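PDB 6F74: alcohol oxidase from Myceliophthora thermophila, which probably oxidises an organic substrate with FAD and molecular oxygen, as a VAO-type flavoprotein oxidase. Local coordinates for residues A[282-296]-A[562-576]. Numbering follows the deposited sequence.
Sequences DLFRAIRGGGPGYGI and QHLAAKRKYDPDNIF. With FAD (flavin-adenine dinucleotide), chain I.
K567, on helix 562-570, reaches across to G293, in the glycine-rich loop that follows helix 282-287. K567 CB lies 3.9 Å from CE1 of Y294, while K567 N and H563 O sit at the edge of that ring; CG, anti to the backbone N (chi1 177°), turns at chi2, and CD and CE then run past G293 O. At the tip, K567 NZ gives a 2.7 Å hydrogen bond to G293 O, in the carbonyl plane, a second to N574 OD1 from above its amide plane, and a salt bridge to D571 OD2. With K567 cut back to an alanine, the buried D571 carboxylate would probably lose its charge mate and G293 O its lysine donor. D571 suits its place after the helix, since its two oxygens also accept the N-H groups of I575 and F576.

In this VAO-type fold, the contact joins the berberine-like C-terminal region to the FAD-binding part: beyond G293, G295 and I296 touch the adenine, while the F576 ring lies against G295 and I296.

Glycine suits position 290 because G290 CA sits over the centre of the H563 ring, 3.5 Å from the ring centroid, and a CB would strike H563 ND1. The Y294 ring has A286 CB over one face and turns its edge to the backbone of helix 562-570, and its OH is bonded to G290 O. At the helical end of the contact, D282 OD1 accepts from Y570 OH (2.6 Å). D282 OD2 forms a salt bridge with K569 NZ through its syn lone pair, while L283 CB rests over the Y570 ring.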
loop_
_atom_site.group_PDB
_atom_site.type_symbol
_atom_site.label_atom_id
_atom_site.label_comp_id
_atom_site.label_asym_id
_atom_site.label_seq_id
_atom_site.Cartn_x
_atom_site.Cartn_y
_atom_site.Cartn_z
ATOM N N ASP A 282 17.907 -10.202 12.455
ATOM C CA ASP A 282 16.682 -9.761 13.146
ATOM C C ASP A 282 16.113 -8.487 12.542
ATOM O O ASP A 282 14.885 -8.337 12.442
ATOM C CB ASP A 282 16.866 -9.641 14.674
ATOM C CG ASP A 282 18.039 -8.740 15.092
ATOM O OD1 ASP A 282 18.868 -8.366 14.244
ATOM O OD2 ASP A 282 18.156 -8.425 16.308
ATOM N N LEU A 283 16.997 -7.565 12.144
ATOM C CA LEU A 283 16.561 -6.376 11.404
ATOM C C LEU A 283 16.017 -6.736 10.008
ATOM O O LEU A 283 15.068 -6.124 9.535
ATOM C CB LEU A 283 17.694 -5.354 11.311
ATOM C CG LEU A 283 17.527 -4.102 10.433
ATOM C CD1 LEU A 283 16.420 -3.181 10.882
ATOM C CD2 LEU A 283 18.863 -3.372 10.405
ATOM N N PHE A 284 16.662 -7.699 9.351
ATOM C CA PHE A 284 16.310 -8.135 8.004
ATOM C C PHE A 284 14.907 -8.753 7.980
ATOM O O PHE A 284 14.097 -8.487 7.074
ATOM C CB PHE A 284 17.391 -9.123 7.558
ATOM C CG PHE A 284 17.174 -9.732 6.209
ATOM C CD1 PHE A 284 16.994 -8.934 5.095
ATOM C CD2 PHE A 284 17.248 -11.116 6.042
ATOM C CE1 PHE A 284 16.854 -9.507 3.841
ATOM C CE2 PHE A 284 17.109 -11.695 4.798
ATOM C CZ PHE A 284 16.909 -10.895 3.685
ATOM N N ARG A 285 14.629 -9.557 9.007
ATOM C CA ARG A 285 13.327 -10.155 9.194
ATOM C C ARG A 285 12.260 -9.095 9.465
ATOM O O ARG A 285 11.194 -9.135 8.870
ATOM C CB ARG A 285 13.354 -11.189 10.324
ATOM C CG ARG A 285 11.999 -11.890 10.505
ATOM C CD ARG A 285 11.961 -12.954 11.604
ATOM N NE ARG A 285 12.544 -12.510 12.886
ATOM C CZ ARG A 285 13.618 -13.026 13.482
ATOM N NH1 ARG A 285 14.315 -14.012 12.894
ATOM N NH2 ARG A 285 14.056 -12.481 14.621
ATOM N N ALA A 286 12.557 -8.159 10.349
ATOM C CA ALA A 286 11.619 -7.073 10.683
ATOM C C ALA A 286 11.158 -6.258 9.462
ATOM O O ALA A 286 9.961 -5.988 9.299
ATOM C CB ALA A 286 12.249 -6.156 11.708
ATOM N N ILE A 287 12.097 -5.871 8.607
ATOM C CA ILE A 287 11.726 -5.088 7.404
ATOM C C ILE A 287 11.005 -5.893 6.330
ATOM O O ILE A 287 10.427 -5.306 5.419
ATOM C CB ILE A 287 12.910 -4.333 6.768
ATOM C CG1 ILE A 287 14.000 -5.281 6.246
ATOM C CG2 ILE A 287 13.506 -3.371 7.777
ATOM C CD1 ILE A 287 14.850 -4.644 5.143
ATOM N N ARG A 288 11.066 -7.225 6.423
ATOM C CA ARG A 288 10.374 -8.116 5.495
ATOM C C ARG A 288 9.058 -8.613 6.087
ATOM O O ARG A 288 8.869 -9.809 6.301
ATOM C CB ARG A 288 11.297 -9.290 5.145
ATOM C CG ARG A 288 12.470 -8.905 4.254
ATOM C CD ARG A 288 13.369 -10.087 3.949
ATOM N NE ARG A 288 12.611 -11.242 3.430
ATOM C CZ ARG A 288 12.995 -12.518 3.498
ATOM N NH1 ARG A 288 14.150 -12.865 4.050
ATOM N NH2 ARG A 288 12.212 -13.479 3.018
ATOM N N GLY A 289 8.136 -7.689 6.337
ATOM C CA GLY A 289 6.799 -8.010 6.873
ATOM C C GLY A 289 6.385 -7.285 8.148
ATOM O O GLY A 289 5.202 -7.300 8.512
ATOM N N GLY A 290 7.328 -6.641 8.829
ATOM C CA GLY A 290 7.047 -5.939 10.077
ATOM C C GLY A 290 6.810 -4.462 9.953
ATOM O O GLY A 290 6.843 -3.763 10.949
ATOM N N GLY A 291 6.584 -3.985 8.732
ATOM C CA GLY A 291 6.279 -2.605 8.498
ATOM C C GLY A 291 7.469 -1.688 8.449
ATOM O O GLY A 291 8.595 -2.142 8.371
ATOM N N PRO A 292 7.216 -0.368 8.445
ATOM C CA PRO A 292 8.268 0.637 8.486
ATOM C C PRO A 292 8.717 0.958 9.885
ATOM O O PRO A 292 8.060 0.580 10.856
ATOM C CB PRO A 292 7.616 1.863 7.841
ATOM C CG PRO A 292 6.144 1.532 7.684
ATOM C CD PRO A 292 5.891 0.262 8.395
ATOM N N GLY A 293 9.841 1.657 9.965
ATOM C CA GLY A 293 10.276 2.324 11.203
ATOM C C GLY A 293 11.417 1.686 11.953
ATOM O O GLY A 293 11.583 1.956 13.144
ATOM N N TYR A 294 12.170 0.810 11.284
ATOM C CA TYR A 294 13.318 0.133 11.903
ATOM C C TYR A 294 14.626 0.851 11.593
ATOM O O TYR A 294 15.579 0.771 12.358
ATOM C CB TYR A 294 13.384 -1.336 11.500
ATOM C CG TYR A 294 12.135 -2.094 11.852
ATOM C CD1 TYR A 294 11.954 -2.625 13.126
ATOM C CD2 TYR A 294 11.113 -2.258 10.921
ATOM C CE1 TYR A 294 10.807 -3.310 13.458
ATOM C CE2 TYR A 294 9.952 -2.936 11.246
ATOM C CZ TYR A 294 9.805 -3.478 12.503
ATOM O OH TYR A 294 8.663 -4.176 12.816
ATOM N N GLY A 295 14.620 1.623 10.508
ATOM C CA GLY A 295 15.814 2.307 9.999
ATOM C C GLY A 295 15.426 2.903 8.670
ATOM O O GLY A 295 14.323 2.623 8.180
ATOM N N ILE A 296 16.293 3.742 8.100
ATOM C CA ILE A 296 16.045 4.343 6.787
ATOM C C ILE A 296 16.625 3.428 5.711
ATOM O O ILE A 296 17.846 3.268 5.619
ATOM C CB ILE A 296 16.694 5.740 6.649
ATOM C CG1 ILE A 296 16.245 6.677 7.764
ATOM C CG2 ILE A 296 16.339 6.369 5.299
ATOM C CD1 ILE A 296 17.242 7.782 8.040
ATOM N N GLN A 562 8.514 -10.393 18.170
ATOM C CA GLN A 562 9.816 -10.361 17.498
ATOM C C GLN A 562 10.016 -9.073 16.739
ATOM O O GLN A 562 11.120 -8.534 16.727
ATOM C CB GLN A 562 9.959 -11.524 16.525
ATOM C CG GLN A 562 11.037 -12.518 16.875
ATOM C CD GLN A 562 10.907 -13.813 16.078
ATOM O OE1 GLN A 562 11.895 -14.542 15.949
ATOM N NE2 GLN A 562 9.695 -14.100 15.530
ATOM N N HIS A 563 8.974 -8.563 16.092
ATOM C CA HIS A 563 9.095 -7.267 15.430
ATOM C C HIS A 563 9.420 -6.186 16.461
ATOM O O HIS A 563 10.357 -5.397 16.284
ATOM C CB HIS A 563 7.828 -6.900 14.669
ATOM C CG HIS A 563 7.554 -7.768 13.483
ATOM N ND1 HIS A 563 8.549 -8.348 12.732
ATOM C CD2 HIS A 563 6.389 -8.117 12.897
ATOM C CE1 HIS A 563 8.009 -9.035 11.743
ATOM N NE2 HIS A 563 6.697 -8.927 11.829
ATOM N N LEU A 564 8.660 -6.183 17.548
ATOM C CA LEU A 564 8.882 -5.235 18.624
ATOM C C LEU A 564 10.286 -5.307 19.207
ATOM O O LEU A 564 10.865 -4.282 19.471
ATOM C CB LEU A 564 7.868 -5.430 19.743
ATOM C CG LEU A 564 7.728 -4.343 20.795
ATOM C CD1 LEU A 564 7.459 -2.977 20.197
ATOM C CD2 LEU A 564 6.592 -4.743 21.740
ATOM N N ALA A 565 10.837 -6.501 19.386
ATOM C CA ALA A 565 12.210 -6.613 19.906
ATOM C C ALA A 565 13.213 -5.895 18.986
ATOM O O ALA A 565 14.008 -5.059 19.442
ATOM C CB ALA A 565 12.605 -8.071 20.134
ATOM N N ALA A 566 13.155 -6.212 17.698
ATOM C CA ALA A 566 13.952 -5.522 16.676
ATOM C C ALA A 566 13.744 -3.981 16.704
ATOM O O ALA A 566 14.696 -3.218 16.580
ATOM C CB ALA A 566 13.633 -6.080 15.307
ATOM N N LYS A 567 12.501 -3.554 16.873
ATOM C CA LYS A 567 12.178 -2.152 17.003
ATOM C C LYS A 567 12.891 -1.505 18.188
ATOM O O LYS A 567 13.474 -0.442 18.045
ATOM C CB LYS A 567 10.668 -1.949 17.136
ATOM C CG LYS A 567 10.231 -0.516 17.361
ATOM C CD LYS A 567 10.668 0.432 16.231
ATOM C CE LYS A 567 10.123 1.836 16.488
ATOM N NZ LYS A 567 10.479 2.856 15.473
ATOM N N ARG A 568 12.819 -2.155 19.338
ATOM C CA ARG A 568 13.429 -1.635 20.543
ATOM C C ARG A 568 14.982 -1.724 20.528
ATOM O O ARG A 568 15.654 -0.826 21.069
ATOM C CB ARG A 568 12.829 -2.324 21.769
ATOM C CG ARG A 568 11.393 -1.883 22.053
ATOM C CD ARG A 568 10.641 -2.822 23.005
ATOM N NE ARG A 568 9.369 -2.227 23.449
ATOM C CZ ARG A 568 8.458 -2.817 24.232
ATOM N NH1 ARG A 568 8.652 -4.056 24.676
ATOM N NH2 ARG A 568 7.348 -2.148 24.593
ATOM N N LYS A 569 15.535 -2.759 19.885
ATOM C CA LYS A 569 16.992 -2.881 19.699
ATOM C C LYS A 569 17.539 -1.789 18.775
ATOM O O LYS A 569 18.447 -1.066 19.153
ATOM C CB LYS A 569 17.346 -4.265 19.123
ATOM C CG LYS A 569 18.829 -4.501 18.841
ATOM C CD LYS A 569 19.077 -5.895 18.309
ATOM C CE LYS A 569 20.507 -6.075 17.807
ATOM N NZ LYS A 569 20.695 -7.426 17.213
ATOM N N TYR A 570 16.971 -1.660 17.582
ATOM C CA TYR A 570 17.532 -0.824 16.525
ATOM C C TYR A 570 17.080 0.642 16.533
ATOM O O TYR A 570 17.783 1.503 15.998
ATOM C CB TYR A 570 17.234 -1.449 15.157
ATOM C CG TYR A 570 18.017 -2.718 14.927
ATOM C CD1 TYR A 570 19.367 -2.652 14.557
ATOM C CD2 TYR A 570 17.431 -3.970 15.083
ATOM C CE1 TYR A 570 20.114 -3.799 14.335
ATOM C CE2 TYR A 570 18.174 -5.129 14.864
ATOM C CZ TYR A 570 19.515 -5.035 14.480
ATOM O OH TYR A 570 20.263 -6.162 14.255
ATOM N N ASP A 571 15.901 0.906 17.104
ATOM C CA ASP A 571 15.427 2.258 17.299
ATOM C C ASP A 571 14.836 2.449 18.692
ATOM O O ASP A 571 13.632 2.614 18.826
ATOM C CB ASP A 571 14.402 2.595 16.220
ATOM C CG ASP A 571 14.040 4.071 16.184
ATOM O OD1 ASP A 571 14.760 4.906 16.759
ATOM O OD2 ASP A 571 13.016 4.380 15.567
ATOM N N PRO A 572 15.691 2.439 19.740
ATOM C CA PRO A 572 15.179 2.559 21.103
ATOM C C PRO A 572 14.422 3.862 21.412
ATOM O O PRO A 572 13.556 3.877 22.285
ATOM C CB PRO A 572 16.432 2.422 21.991
ATOM C CG PRO A 572 17.605 2.562 21.096
ATOM C CD PRO A 572 17.153 2.280 19.699
ATOM N N ASP A 573 14.774 4.941 20.727
ATOM C CA ASP A 573 14.172 6.268 20.978
ATOM C C ASP A 573 12.986 6.551 20.087
ATOM O O ASP A 573 12.297 7.558 20.268
ATOM C CB ASP A 573 15.217 7.382 20.842
ATOM C CG ASP A 573 16.321 7.259 21.843
ATOM O OD1 ASP A 573 16.033 6.750 22.926
ATOM O OD2 ASP A 573 17.483 7.634 21.551
ATOM N N ASN A 574 12.742 5.645 19.140
ATOM C CA ASN A 574 11.626 5.733 18.211
ATOM C C ASN A 574 11.715 7.006 17.379
ATOM O O ASN A 574 10.725 7.750 17.208
ATOM C CB ASN A 574 10.289 5.611 18.920
ATOM C CG ASN A 574 9.241 4.943 18.073
ATOM O OD1 ASN A 574 9.352 4.925 16.857
ATOM N ND2 ASN A 574 8.240 4.321 18.722
ATOM N N ILE A 575 12.918 7.225 16.850
ATOM C CA ILE A 575 13.174 8.309 15.949
ATOM C C ILE A 575 12.332 8.165 14.689
ATOM O O ILE A 575 11.983 9.179 14.071
ATOM C CB ILE A 575 14.700 8.415 15.609
ATOM C CG1 ILE A 575 15.542 8.594 16.882
ATOM C CG2 ILE A 575 14.989 9.550 14.635
ATOM C CD1 ILE A 575 15.087 9.708 17.811
ATOM N N PHE A 576 11.982 6.922 14.329
ATOM C CA PHE A 576 11.224 6.660 13.134
ATOM C C PHE A 576 9.770 6.318 13.384
ATOM O O PHE A 576 9.157 5.588 12.590
ATOM C CB PHE A 576 11.915 5.557 12.332
ATOM C CG PHE A 576 13.373 5.818 12.069
ATOM C CD1 PHE A 576 13.772 7.000 11.484
ATOM C CD2 PHE A 576 14.328 4.863 12.350
ATOM C CE1 PHE A 576 15.120 7.242 11.211
ATOM C CE2 PHE A 576 15.673 5.106 12.115
ATOM C CZ PHE A 576 16.069 6.296 11.524
HETATM P PA FAD I . 5.377 6.386 1.416
HETATM O O1A FAD I . 4.114 7.147 1.810
HETATM O O2A FAD I . 6.489 7.199 0.831
HETATM O O5B FAD I . 5.875 5.616 2.701
HETATM C C5B FAD I . 5.073 4.610 3.254
HETATM C C4B FAD I . 5.620 4.242 4.622
HETATM O O4B FAD I . 6.910 3.692 4.414
HETATM C C3B FAD I . 5.819 5.379 5.591
HETATM O O3B FAD I . 5.699 4.839 6.912
HETATM C C2B FAD I . 7.260 5.785 5.405
HETATM O O2B FAD I . 7.909 6.289 6.579
HETATM C C1B FAD I . 7.908 4.473 5.053
HETATM N N9A FAD I . 9.065 4.541 4.155
HETATM C C8A FAD I . 9.053 4.867 2.855
HETATM N N7A FAD I . 10.290 4.787 2.328
HETATM C C5A FAD I . 11.098 4.395 3.309
HETATM C C6A FAD I . 12.531 4.111 3.393
HETATM N N6A FAD I . 13.261 4.261 2.264
HETATM N N1A FAD I . 13.026 3.731 4.599
HETATM C C2A FAD I . 12.224 3.606 5.689
HETATM N N3A FAD I . 10.885 3.831 5.672
HETATM C C4A FAD I . 10.292 4.220 4.513
HETATM N N1 FAD I . 0.223 -1.819 -2.676
HETATM C C2 FAD I . 0.213 -3.082 -3.160
HETATM O O2 FAD I . 0.557 -4.023 -2.399
HETATM N N3 FAD I . -0.127 -3.358 -4.435
HETATM C C4 FAD I . -0.512 -2.406 -5.302
HETATM O O4 FAD I . -0.845 -2.668 -6.477
HETATM C C4X FAD I . -0.548 -1.000 -4.848
HETATM N N5 FAD I . -0.935 -0.003 -5.670
HETATM C C5X FAD I . -0.948 1.278 -5.227
HETATM C C6 FAD I . -1.332 2.299 -6.096
HETATM C C7 FAD I . -1.345 3.625 -5.699
HETATM C C7M FAD I . -1.809 4.595 -6.757
HETATM C C8 FAD I . -0.924 3.980 -4.314
HETATM C C8M FAD I . -0.862 5.415 -3.811
HETATM C C9 FAD I . -0.563 2.963 -3.436
HETATM C C9A FAD I . -0.544 1.613 -3.827
HETATM N N10 FAD I . -0.150 0.551 -2.967
HETATM C C10 FAD I . -0.150 -0.764 -3.452
HETATM C "C1'" FAD I . 0.183 0.757 -1.538
HETATM C "C2'" FAD I . 1.611 0.855 -1.114
HETATM O "O2'" FAD I . 2.106 -0.477 -0.986
HETATM C "C3'" FAD I . 1.686 1.530 0.260
HETATM O "O3'" FAD I . 0.957 2.770 0.281
HETATM C "C4'" FAD I . 3.125 1.766 0.698
HETATM O "O4'" FAD I . 3.137 2.384 1.988
HETATM C "C5'" FAD I . 3.876 2.621 -0.311
HETATM O "O5'" FAD I . 5.215 2.820 0.108
HETATM P P FAD I . 5.852 4.176 -0.402
HETATM O O1P FAD I . 5.609 4.330 -1.878
HETATM O O2P FAD I . 7.245 4.209 0.132
HETATM O O3P FAD I . 4.905 5.232 0.377
HETATM O O HOH W 1 17.277 2.442 13.595
#